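Local coordinates for iron-containing alcohol dehydrogenase (Ralstonia eutropha, PDB 3JZD), which probably reduces maleylacetate to 3-oxoadipate with NADH or NADPH, as a homodimeric member of the iron-containing alcohol dehydrogenase family, at residues A180-Y184 with A279-I283. Numbering follows the deposited sequence.
Sequences AEGLY and AMARI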
# COMPACT_ATOMS: atom_id res chain seq x y z
N ALA A 180 6.57 -0.17 -14.91
CA ALA A 180 6.83 0.86 -15.94
C ALA A 180 5.52 1.39 -16.54
O ALA A 180 5.31 2.59 -16.62
CB ALA A 180 7.83 0.33 -17.05
N GLU A 181 4.63 0.48 -16.94
CA GLU A 181 3.32 0.84 -17.50
C GLU A 181 2.35 1.33 -16.47
O GLU A 181 1.47 2.16 -16.77
CB GLU A 181 2.68 -0.33 -18.32
CG GLU A 181 3.47 -0.72 -19.53
CD GLU A 181 2.59 -1.16 -20.68
OE1 GLU A 181 1.85 -2.19 -20.56
OE2 GLU A 181 2.69 -0.45 -21.71
N GLY A 182 2.47 0.84 -15.24
CA GLY A 182 1.67 1.34 -14.15
C GLY A 182 1.87 2.85 -13.98
O GLY A 182 0.93 3.59 -13.70
N LEU A 183 3.10 3.32 -14.18
CA LEU A 183 3.37 4.73 -14.03
C LEU A 183 2.61 5.57 -15.04
O LEU A 183 2.45 6.75 -14.83
CB LEU A 183 4.88 4.99 -14.10
CG LEU A 183 5.65 4.54 -12.87
CD1 LEU A 183 7.16 4.39 -13.18
CD2 LEU A 183 5.39 5.53 -11.74
N TYR A 184 2.23 5.02 -16.19
CA TYR A 184 1.47 5.83 -17.14
C TYR A 184 0.06 5.33 -17.41
O TYR A 184 -0.57 5.71 -18.38
CB TYR A 184 2.25 6.03 -18.42
CG TYR A 184 2.71 4.81 -19.20
CD1 TYR A 184 1.81 4.07 -19.94
CD2 TYR A 184 4.07 4.50 -19.33
CE1 TYR A 184 2.25 3.00 -20.73
CE2 TYR A 184 4.50 3.44 -20.12
CZ TYR A 184 3.59 2.71 -20.81
OH TYR A 184 4.01 1.70 -21.61
N ALA A 279 6.42 9.87 -16.72
CA ALA A 279 6.59 8.48 -16.33
C ALA A 279 8.03 8.04 -16.70
O ALA A 279 8.71 7.40 -15.91
CB ALA A 279 5.50 7.56 -16.96
N MSE A 280 8.50 8.40 -17.89
CA MSE A 280 9.85 8.06 -18.31
C MSE A 280 10.93 8.58 -17.37
O MSE A 280 11.89 7.84 -17.06
CB MSE A 280 10.14 8.58 -19.71
CG MSE A 280 9.41 7.96 -20.86
SE MSE A 280 9.32 6.01 -20.95
CE MSE A 280 7.89 5.66 -19.69
N ALA A 281 10.83 9.85 -16.96
CA ALA A 281 11.74 10.42 -15.98
C ALA A 281 11.77 9.64 -14.63
O ALA A 281 12.80 9.55 -13.99
CB ALA A 281 11.46 11.94 -15.75
N ARG A 282 10.63 9.12 -14.20
CA ARG A 282 10.58 8.31 -13.00
C ARG A 282 11.21 6.95 -13.24
O ARG A 282 11.91 6.44 -12.39
CB ARG A 282 9.15 8.16 -12.45
CG ARG A 282 8.59 9.51 -11.99
CD ARG A 282 7.22 9.45 -11.39
NE ARG A 282 7.21 8.77 -10.09
CZ ARG A 282 6.17 8.75 -9.27
NH1 ARG A 282 5.04 9.36 -9.63
NH2 ARG A 282 6.25 8.13 -8.09
N ILE A 283 11.00 6.36 -14.41
CA ILE A 283 11.64 5.10 -14.68
C ILE A 283 13.16 5.28 -14.74
O ILE A 283 13.91 4.43 -14.25
CB ILE A 283 11.13 4.49 -15.96
CG1 ILE A 283 9.64 4.08 -15.78
CG2 ILE A 283 12.03 3.33 -16.37
CD1 ILE A 283 8.96 3.75 -17.13
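L183 reaches across to helix 277-287 with both arms of its fork, each meeting a different residue. CD1 lies 3.6 Å from I283 CG1, while CD2 sits over one face of the R282 guanidinium, 4.0 Å above its plane and displaced toward the rim. The bend of the arginine at chi3 (69°) presents the face of its flat end to the leucine; NE makes a salt bridge with E197 on helix 190-212, which should help fix that face. I283 extends its CG1 branch past the leucine until CD1 stops 3.6 Å from A180 CB, three residues before L183. The small A279 lets the two backbones approach at the other end, its CB 3.9 Å from L183 CB and equally near CB of Y184. Selenomethionine M280 starts out pointing away, but bends at chi2 and chi3 bring CE back to the rim of the Y184 ring, 4.0 Å from CD2 and near the ring plane. A279 CB also lies at that edge. The tyrosine has CG set between its backbone N and carbonyl carbon (chi1 58°), which turns the ring back over the preceding backbone, one face against E181 CA. There the hydroxyl gives a hydrogen bond of 2.5 Å, OH to E181 OE2, using the anti lone pair of the carboxylate. N272 also bonds to the OH, and the buried carboxylate is further held by H243 and the backbone N of A240 and H242. No hydrogen bond crosses between 180-184 and 279-283; the contact is mainly apolar side chains, with L183 O also against A279 CB. Helices 190-212, 257-272 and 294-304 close round it, where the C-terminal turns of helix 165-182 and the residues after them join helix 277-287 in the helical C-terminal domain of the iron-containing alcohol dehydrogenase fold, away from the NAD site.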